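Local coordinates for designed Anbu Protein (Synthetic construct, PDB 5LOY), which assembles into a helical complex as a designed ancestral-type beta subunit and is probably a hydrolase of the N-terminal nucleophile clan, at residues M33-V38 against G204-I209; I59-E64 against L90-A95; G115-I118 against P122-L125. One frame throughout, in Å; residues are numbered along the deposited sequence.

In the fold
The three contacts sample successive levels of the layered proteasome-subunit fold. Contact 3 builds a hairpin within the five-stranded sheet, contact 1 joins the edge strand 33-38 of that sheet to strand 205-209 of the second sheet, and contact 2 pairs two helices of the layer outside the beta sheets. Contacts 1 and 3 have centres about 14 Å apart and share a sheet, although their nearest atoms stay about 7 Å from each other. Contact 2 lies about 22 Å from either, centre to centre, yet it touches contact 1 where H34 NE2 packs 4.3 Å from I59 CG1. Contacts 2 and 3 follow in series along the chain, both nested inside the loop that contact 1 closes.

Contact 1. Residues M33-V38 against G204-I209; sequences MHVFEV and GHRRRI
M33 reaches R206 through a nearly straight side chain, with CG anti to the backbone N (chi1 -180°), that bends at SD; V35 presents CG2 by placing it anti to its own carbonyl carbon. The side chain of R206 bends at its second and third torsions, so that the guanidinium comes alongside both residues, each running past the arginine in the opposite sense. V35 CG2 sits over one face of the flat group, off centre and toward its rim, 3.5 Å from R206 NH1. M33 SD approaches obliquely, 3.6 Å from R206 NH2. Around this meeting the backbones remain far apart, with the CA atoms of V35 and R206 separated by 10.2 Å, and no direct hydrogen bond spans the two strands. A water in the guanidinium plane completes the link weakly, accepting from R206 NH1 at 3.2 Å and from V35 N at 3.4 Å. With an alanine in place of R206, V35 CG2 and M33 SD would probably lose the flat group packed against them, and the water its link to strand 205-209. These strands belong to the two sheets of the sandwich: M33 continues inward onto F14 and L194, while V35 and R206 also rest on L194. Behind R206 the same strand faces the second subunit, where H205 stacks on W239 of that chain. Here an arginine's flat cationic face serves as a packing surface and its charge finds no carboxylate across the contact, consistent with cohesion mainly by van der Waals packing, with the water adding only a weak bridge.

Contact 2. Residues I59-E64 against L90-A95; sequences ISLLEE and LREVQA
E92 is the first residue of 90-95 to meet L61, and no polar bond forms between them. Its chain leaves with CG anti to the backbone N (chi1 -174°), continues extended and crosses the leucine at about a right angle, which lays CB and CG, and with them the carboxylate carbon, along one methyl; E92 CD lies 4.0 Å from L61 CD2. A carboxylate oxygen reaches the other branch, E92 OE2 lying 4.0 Å from L61 CD1. A second carboxylate is in the neighbourhood, E64 OE1 being 6.2 Å from E92 OE2, and the like charges would probably disfavour a closer approach. One residue on, V93 supplies the apolar partner: V93 CG2 touches L61 CD2 at 4.0 Å as the two side chains slide past each other in opposite directions. V93 also packs on A57 and V58, deeper along the first helix, whereas Q94 turns to N109 with a hydrogen bond from NE2. A single leucine thus fits between the length of a glutamate side chain and a valine, near the surface. Helices 52-62 and 79-94 form a helical layer against one sheet, as in the alpha-beta-beta-alpha sandwich of proteasome subunits.

Contact 3. Residues G115-I118 against P122-L125; sequences GGQI and PPRL
G116 and R124 form the hydrogen-bonded pair of an antiparallel beta hairpin, in which strand 110-118 turns back into strand 124-128 inside the five-stranded sheet of the proteasome-subunit sandwich. Two backbone bonds hold the pair: G116 N gives to R124 O at 3.0 Å, and R124 N returns to G116 O at 2.9 Å. The carbonyl of G116 receives a further, softer contact from P123 CA at 3.4 Å, a CA-H...O interaction beside the stronger bond.

Steric fit is consistent with glycine at both positions of the first strand. G115 is the non-hydrogen-bonded partner of L125, and a beta carbon there would clash with L125 CD1 where that methyl now sits, 4.1 Å from G115 CA. The case is firmer for G116, whose phi of 155° and psi of -161° give a backbone shape that would jam any beta carbon against the carbonyl oxygen before it. The two faces differ in their neighbours: L125 points to F14 of the second sheet, whereas R124 leads outward to M79 and F80 of helix 79-94, with salt bridges to E121 and E136.

Side-chain packing is concentrated at the turn end. Q117, extended and with CG anti to the backbone N (chi1 179°), lies side by side with P123 and points the same way, its CD 3.9 Å from P123 CG. Polar bonds fix the rotation of its amide, since OE1 accepts from Y196 OH and D199 N while NE2 binds E121 O in the connecting turn. The buried carboxamide therefore has partners at both ends while pressing on a proline ring, and its nearest approach to that ring is Q117 NE2 to P123 CD, 3.6 Å.

Contact 1. Residues M33-V38 against G204-I209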
loop_
_atom_site.group_PDB
_atom_site.type_symbol
_atom_site.label_atom_id
_atom_site.label_comp_id
_atom_site.label_asym_id
_atom_site.label_seq_id
_atom_site.Cartn_x
_atom_site.Cartn_y
_atom_site.Cartn_z
ATOM N N MET A 33 -4.521 -15.512 -15.046
ATOM C CA MET A 33 -5.499 -16.431 -14.486
ATOM C C MET A 33 -5.589 -17.640 -15.394
ATOM O O MET A 33 -5.751 -17.493 -16.619
ATOM C CB MET A 33 -6.862 -15.753 -14.382
ATOM C CG MET A 33 -7.973 -16.624 -13.802
ATOM S SD MET A 33 -9.571 -15.800 -13.644
ATOM C CE MET A 33 -9.208 -14.642 -12.329
ATOM N N HIS A 34 -5.472 -18.829 -14.786
ATOM C CA HIS A 34 -5.530 -20.112 -15.494
ATOM C C HIS A 34 -6.516 -21.038 -14.766
ATOM O O HIS A 34 -6.447 -21.207 -13.550
ATOM C CB HIS A 34 -4.151 -20.776 -15.551
ATOM C CG HIS A 34 -3.071 -19.878 -16.057
ATOM N ND1 HIS A 34 -2.631 -19.899 -17.364
ATOM C CD2 HIS A 34 -2.359 -18.905 -15.436
ATOM C CE1 HIS A 34 -1.684 -18.991 -17.524
ATOM N NE2 HIS A 34 -1.503 -18.370 -16.371
ATOM N N VAL A 35 -7.405 -21.654 -15.532
ATOM C CA VAL A 35 -8.487 -22.442 -14.995
ATOM C C VAL A 35 -8.407 -23.898 -15.470
ATOM O O VAL A 35 -8.243 -24.177 -16.650
ATOM C CB VAL A 35 -9.834 -21.834 -15.406
ATOM C CG1 VAL A 35 -10.984 -22.679 -14.880
ATOM C CG2 VAL A 35 -9.937 -20.411 -14.887
ATOM N N PHE A 36 -8.506 -24.814 -14.514
ATOM C CA PHE A 36 -8.554 -26.245 -14.786
ATOM C C PHE A 36 -9.901 -26.729 -14.258
ATOM O O PHE A 36 -10.166 -26.654 -13.072
ATOM C CB PHE A 36 -7.365 -26.930 -14.108
ATOM C CG PHE A 36 -6.050 -26.295 -14.451
ATOM C CD1 PHE A 36 -5.617 -25.176 -13.774
ATOM C CD2 PHE A 36 -5.272 -26.781 -15.509
ATOM C CE1 PHE A 36 -4.417 -24.561 -14.119
ATOM C CE2 PHE A 36 -4.065 -26.175 -15.867
ATOM C CZ PHE A 36 -3.639 -25.060 -15.161
ATOM N N GLU A 37 -10.758 -27.177 -15.163
ATOM C CA GLU A 37 -12.133 -27.491 -14.841
ATOM C C GLU A 37 -12.475 -28.895 -15.367
ATOM O O GLU A 37 -12.185 -29.213 -16.522
ATOM C CB GLU A 37 -13.067 -26.438 -15.458
ATOM C CG GLU A 37 -14.558 -26.658 -15.153
ATOM C CD GLU A 37 -15.521 -25.731 -15.915
ATOM O OE1 GLU A 37 -15.156 -25.229 -17.002
ATOM O OE2 GLU A 37 -16.661 -25.496 -15.434
ATOM N N VAL A 38 -13.062 -29.738 -14.510
ATOM C CA VAL A 38 -13.825 -30.912 -14.961
ATOM C C VAL A 38 -15.248 -30.698 -14.468
ATOM O O VAL A 38 -15.530 -30.876 -13.292
ATOM C CB VAL A 38 -13.276 -32.240 -14.420
ATOM C CG1 VAL A 38 -14.133 -33.411 -14.899
ATOM C CG2 VAL A 38 -11.837 -32.426 -14.861
ATOM N N GLY A 204 -19.005 -20.647 -12.804
ATOM C CA GLY A 204 -20.315 -19.989 -12.955
ATOM C C GLY A 204 -20.192 -18.670 -13.689
ATOM O O GLY A 204 -20.764 -18.494 -14.751
ATOM N N HIS A 205 -19.409 -17.760 -13.126
ATOM C CA HIS A 205 -19.195 -16.459 -13.733
ATOM C C HIS A 205 -17.709 -16.178 -13.917
ATOM O O HIS A 205 -16.904 -16.297 -12.985
ATOM C CB HIS A 205 -19.840 -15.311 -12.942
ATOM C CG HIS A 205 -21.318 -15.471 -12.714
ATOM N ND1 HIS A 205 -21.915 -15.504 -11.463
ATOM C CD2 HIS A 205 -22.327 -15.567 -13.611
ATOM C CE1 HIS A 205 -23.226 -15.634 -11.612
ATOM N NE2 HIS A 205 -23.499 -15.669 -12.905
ATOM N N ARG A 206 -17.347 -15.818 -15.140
ATOM C CA ARG A 206 -15.977 -15.486 -15.467
ATOM C C ARG A 206 -15.986 -14.509 -16.626
ATOM O O ARG A 206 -16.605 -14.773 -17.656
ATOM C CB ARG A 206 -15.208 -16.755 -15.802
ATOM C CG ARG A 206 -14.206 -16.687 -16.939
ATOM C CD ARG A 206 -12.772 -16.643 -16.499
ATOM N NE ARG A 206 -12.018 -17.718 -17.151
ATOM C CZ ARG A 206 -10.714 -17.682 -17.433
ATOM N NH1 ARG A 206 -10.146 -18.742 -18.009
ATOM N NH2 ARG A 206 -9.968 -16.609 -17.134
ATOM N N ARG A 207 -15.322 -13.373 -16.453
ATOM C CA ARG A 207 -15.148 -12.455 -17.564
ATOM C C ARG A 207 -13.906 -11.585 -17.499
ATOM O O ARG A 207 -13.200 -11.541 -16.498
ATOM C CB ARG A 207 -16.393 -11.584 -17.767
ATOM C CG ARG A 207 -16.620 -10.511 -16.726
ATOM C CD ARG A 207 -17.981 -9.856 -16.977
ATOM N NE ARG A 207 -18.152 -8.631 -16.190
ATOM C CZ ARG A 207 -17.947 -7.385 -16.633
ATOM N NH1 ARG A 207 -17.550 -7.151 -17.877
ATOM N NH2 ARG A 207 -18.136 -6.365 -15.806
ATOM N N ARG A 208 -13.670 -10.929 -18.629
ATOM C CA ARG A 208 -12.603 -9.990 -18.835
ATOM C C ARG A 208 -13.189 -8.556 -18.794
ATOM O O ARG A 208 -14.201 -8.261 -19.412
ATOM C CB ARG A 208 -11.939 -10.323 -20.176
ATOM C CG ARG A 208 -10.878 -9.342 -20.662
ATOM C CD ARG A 208 -9.812 -10.001 -21.558
ATOM N NE ARG A 208 -8.679 -10.511 -20.773
ATOM C CZ ARG A 208 -7.454 -10.713 -21.251
ATOM N NH1 ARG A 208 -7.197 -10.482 -22.526
ATOM N NH2 ARG A 208 -6.481 -11.162 -20.451
ATOM N N ILE A 209 -12.554 -7.692 -18.015
ATOM C CA ILE A 209 -12.980 -6.314 -17.835
ATOM C C ILE A 209 -11.947 -5.388 -18.467
ATOM O O ILE A 209 -10.827 -5.287 -17.970
ATOM C CB ILE A 209 -13.082 -6.010 -16.336
ATOM C CG1 ILE A 209 -14.234 -6.805 -15.726
ATOM C CG2 ILE A 209 -13.327 -4.528 -16.085
ATOM C CD1 ILE A 209 -14.251 -6.795 -14.209
HETATM O O HOH W 1 -7.685 -20.583 -18.703
#

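Contact 2. Residues I59-E64 against L90-A95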
loop_
_atom_site.group_PDB
_atom_site.type_symbol
_atom_site.label_atom_id
_atom_site.label_comp_id
_atom_site.label_asym_id
_atom_site.label_seq_id
_atom_site.Cartn_x
_atom_site.Cartn_y
_atom_site.Cartn_z
ATOM N N ILE A 59 3.767 -23.249 -15.424
ATOM C CA ILE A 59 2.550 -23.660 -16.103
ATOM C C ILE A 59 2.830 -24.774 -17.117
ATOM O O ILE A 59 2.074 -25.727 -17.201
ATOM C CB ILE A 59 1.888 -22.504 -16.834
ATOM C CG1 ILE A 59 1.440 -21.414 -15.861
ATOM C CG2 ILE A 59 0.682 -22.976 -17.609
ATOM C CD1 ILE A 59 0.571 -21.928 -14.742
ATOM N N SER A 60 3.912 -24.666 -17.872
ATOM C CA SER A 60 4.227 -25.671 -18.892
ATOM C C SER A 60 4.498 -27.023 -18.254
ATOM O O SER A 60 4.139 -28.054 -18.802
ATOM C CB SER A 60 5.446 -25.260 -19.700
ATOM O OG SER A 60 5.767 -26.222 -20.688
ATOM N N LEU A 61 5.130 -27.008 -17.091
ATOM C CA LEU A 61 5.449 -28.232 -16.362
ATOM C C LEU A 61 4.175 -28.914 -15.817
ATOM O O LEU A 61 4.073 -30.117 -15.840
ATOM C CB LEU A 61 6.394 -27.878 -15.215
ATOM C CG LEU A 61 7.320 -28.913 -14.636
ATOM C CD1 LEU A 61 8.018 -29.698 -15.719
ATOM C CD2 LEU A 61 8.347 -28.206 -13.772
ATOM N N LEU A 62 3.225 -28.122 -15.309
ATOM C CA LEU A 62 1.966 -28.620 -14.754
ATOM C C LEU A 62 1.024 -29.170 -15.795
ATOM O O LEU A 62 0.112 -29.886 -15.438
ATOM C CB LEU A 62 1.216 -27.508 -14.003
ATOM C CG LEU A 62 1.954 -26.997 -12.777
ATOM C CD1 LEU A 62 1.328 -25.727 -12.235
ATOM C CD2 LEU A 62 2.020 -28.070 -11.705
ATOM N N GLU A 63 1.206 -28.785 -17.058
ATOM C CA GLU A 63 0.382 -29.264 -18.160
ATOM C C GLU A 63 1.032 -30.411 -18.935
ATOM O O GLU A 63 0.429 -30.917 -19.879
ATOM C CB GLU A 63 0.101 -28.130 -19.144
ATOM C CG GLU A 63 -0.744 -26.979 -18.603
ATOM C CD GLU A 63 -0.856 -25.792 -19.585
ATOM O OE1 GLU A 63 -0.078 -25.724 -20.586
ATOM O OE2 GLU A 63 -1.752 -24.929 -19.367
ATOM N N GLU A 64 2.239 -30.833 -18.565
ATOM C CA GLU A 64 2.940 -31.856 -19.349
ATOM C C GLU A 64 2.092 -33.125 -19.474
ATOM O O GLU A 64 1.763 -33.761 -18.467
ATOM C CB GLU A 64 4.334 -32.166 -18.785
ATOM C CG GLU A 64 5.441 -31.357 -19.458
ATOM C CD GLU A 64 6.828 -31.591 -18.858
ATOM O OE1 GLU A 64 7.101 -32.694 -18.332
ATOM O OE2 GLU A 64 7.662 -30.658 -18.930
ATOM N N LEU A 90 7.586 -25.163 -9.257
ATOM C CA LEU A 90 8.369 -23.976 -9.048
ATOM C C LEU A 90 9.809 -24.301 -8.654
ATOM O O LEU A 90 10.734 -23.715 -9.200
ATOM C CB LEU A 90 7.698 -23.099 -7.997
ATOM C CG LEU A 90 8.394 -21.785 -7.645
ATOM C CD1 LEU A 90 8.659 -20.928 -8.875
ATOM C CD2 LEU A 90 7.560 -20.992 -6.646
ATOM N N ARG A 91 10.028 -25.234 -7.731
ATOM C CA ARG A 91 11.401 -25.586 -7.362
ATOM C C ARG A 91 12.180 -26.237 -8.481
ATOM O O ARG A 91 13.380 -25.998 -8.613
ATOM C CB ARG A 91 11.433 -26.539 -6.200
ATOM C CG ARG A 91 11.169 -25.876 -4.882
ATOM C CD ARG A 91 10.722 -26.937 -3.909
ATOM N NE ARG A 91 10.400 -26.366 -2.612
ATOM C CZ ARG A 91 9.688 -26.990 -1.683
ATOM N NH1 ARG A 91 9.207 -28.211 -1.927
ATOM N NH2 ARG A 91 9.446 -26.390 -0.520
ATOM N N GLU A 92 11.512 -27.088 -9.254
ATOM C CA GLU A 92 12.131 -27.730 -10.402
ATOM C C GLU A 92 12.576 -26.655 -11.410
ATOM O O GLU A 92 13.685 -26.710 -11.911
ATOM C CB GLU A 92 11.182 -28.770 -11.035
ATOM C CG GLU A 92 11.780 -29.615 -12.166
ATOM C CD GLU A 92 10.969 -30.889 -12.508
ATOM O OE1 GLU A 92 10.260 -31.422 -11.617
ATOM O OE2 GLU A 92 11.049 -31.378 -13.675
ATOM N N VAL A 93 11.732 -25.671 -11.688
ATOM C CA VAL A 93 12.100 -24.607 -12.623
ATOM C C VAL A 93 13.266 -23.744 -12.112
ATOM O O VAL A 93 14.181 -23.434 -12.867
ATOM C CB VAL A 93 10.880 -23.734 -12.962
ATOM C CG1 VAL A 93 11.299 -22.490 -13.725
ATOM C CG2 VAL A 93 9.869 -24.547 -13.752
ATOM N N GLN A 94 13.257 -23.399 -10.831
ATOM C CA GLN A 94 14.331 -22.588 -10.248
ATOM C C GLN A 94 15.705 -23.285 -10.245
ATOM O O GLN A 94 16.725 -22.622 -10.325
ATOM C CB GLN A 94 13.970 -22.141 -8.824
ATOM C CG GLN A 94 12.748 -21.230 -8.713
ATOM C CD GLN A 94 13.078 -19.765 -8.923
ATOM O OE1 GLN A 94 13.101 -19.274 -10.046
ATOM N NE2 GLN A 94 13.325 -19.061 -7.839
ATOM N N ALA A 95 15.742 -24.609 -10.146
ATOM C CA ALA A 95 17.012 -25.317 -10.253
ATOM C C ALA A 95 17.582 -25.359 -11.694
ATOM O O ALA A 95 18.671 -25.875 -11.894
ATOM C CB ALA A 95 16.881 -26.722 -9.689
#

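Contact 3. Residues G115-I118 against P122-L125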
loop_
_atom_site.group_PDB
_atom_site.type_symbol
_atom_site.label_atom_id
_atom_site.label_comp_id
_atom_site.label_asym_id
_atom_site.label_seq_id
_atom_site.Cartn_x
_atom_site.Cartn_y
_atom_site.Cartn_z
ATOM N N GLY A 115 -6.591 -21.910 -5.820
ATOM C CA GLY A 115 -7.819 -22.259 -5.094
ATOM C C GLY A 115 -8.845 -22.966 -5.929
ATOM O O GLY A 115 -8.705 -23.076 -7.139
ATOM N N GLY A 116 -9.879 -23.467 -5.281
ATOM C CA GLY A 116 -10.927 -24.182 -5.982
ATOM C C GLY A 116 -11.659 -25.159 -5.087
ATOM O O GLY A 116 -11.594 -25.051 -3.869
ATOM N N GLN A 117 -12.346 -26.120 -5.707
ATOM C CA GLN A 117 -13.088 -27.124 -4.974
ATOM C C GLN A 117 -13.044 -28.450 -5.716
ATOM O O GLN A 117 -13.199 -28.501 -6.923
ATOM C CB GLN A 117 -14.528 -26.680 -4.746
ATOM C CG GLN A 117 -15.340 -27.715 -3.991
ATOM C CD GLN A 117 -16.674 -27.195 -3.495
ATOM O OE1 GLN A 117 -17.280 -26.307 -4.087
ATOM N NE2 GLN A 117 -17.146 -27.769 -2.418
ATOM N N ILE A 118 -12.834 -29.524 -4.967
ATOM C CA ILE A 118 -12.837 -30.881 -5.505
ATOM C C ILE A 118 -14.006 -31.599 -4.849
ATOM O O ILE A 118 -14.219 -31.430 -3.672
ATOM C CB ILE A 118 -11.492 -31.549 -5.193
ATOM C CG1 ILE A 118 -10.416 -30.939 -6.097
ATOM C CG2 ILE A 118 -11.565 -33.043 -5.390
ATOM C CD1 ILE A 118 -8.987 -31.239 -5.677
ATOM N N PRO A 122 -14.551 -29.181 0.993
ATOM C CA PRO A 122 -15.024 -27.814 0.784
ATOM C C PRO A 122 -14.131 -27.012 -0.153
ATOM O O PRO A 122 -13.104 -27.511 -0.612
ATOM C CB PRO A 122 -15.016 -27.210 2.197
ATOM C CG PRO A 122 -14.214 -28.141 3.037
ATOM C CD PRO A 122 -14.347 -29.493 2.416
ATOM N N PRO A 123 -14.539 -25.777 -0.470
ATOM C CA PRO A 123 -13.663 -24.878 -1.234
ATOM C C PRO A 123 -12.460 -24.461 -0.403
ATOM O O PRO A 123 -12.610 -24.232 0.797
ATOM C CB PRO A 123 -14.552 -23.652 -1.537
ATOM C CG PRO A 123 -15.945 -24.064 -1.215
ATOM C CD PRO A 123 -15.860 -25.175 -0.211
ATOM N N ARG A 124 -11.289 -24.363 -1.041
ATOM C CA ARG A 124 -10.035 -24.062 -0.346
ATOM C C ARG A 124 -9.173 -23.086 -1.157
ATOM O O ARG A 124 -9.330 -22.962 -2.379
ATOM C CB ARG A 124 -9.263 -25.350 -0.067
ATOM C CG ARG A 124 -9.994 -26.321 0.848
ATOM C CD ARG A 124 -9.321 -27.686 0.905
ATOM N NE ARG A 124 -8.172 -27.689 1.808
ATOM C CZ ARG A 124 -7.415 -28.754 2.078
ATOM N NH1 ARG A 124 -7.651 -29.932 1.488
ATOM N NH2 ARG A 124 -6.402 -28.637 2.929
ATOM N N LEU A 125 -8.274 -22.399 -0.461
ATOM C CA LEU A 125 -7.478 -21.337 -1.045
ATOM C C LEU A 125 -6.063 -21.342 -0.457
ATOM O O LEU A 125 -5.906 -21.350 0.778
ATOM C CB LEU A 125 -8.137 -20.006 -0.740
ATOM C CG LEU A 125 -7.447 -18.776 -1.330
ATOM C CD1 LEU A 125 -7.519 -18.838 -2.852
ATOM C CD2 LEU A 125 -8.069 -17.481 -0.820
#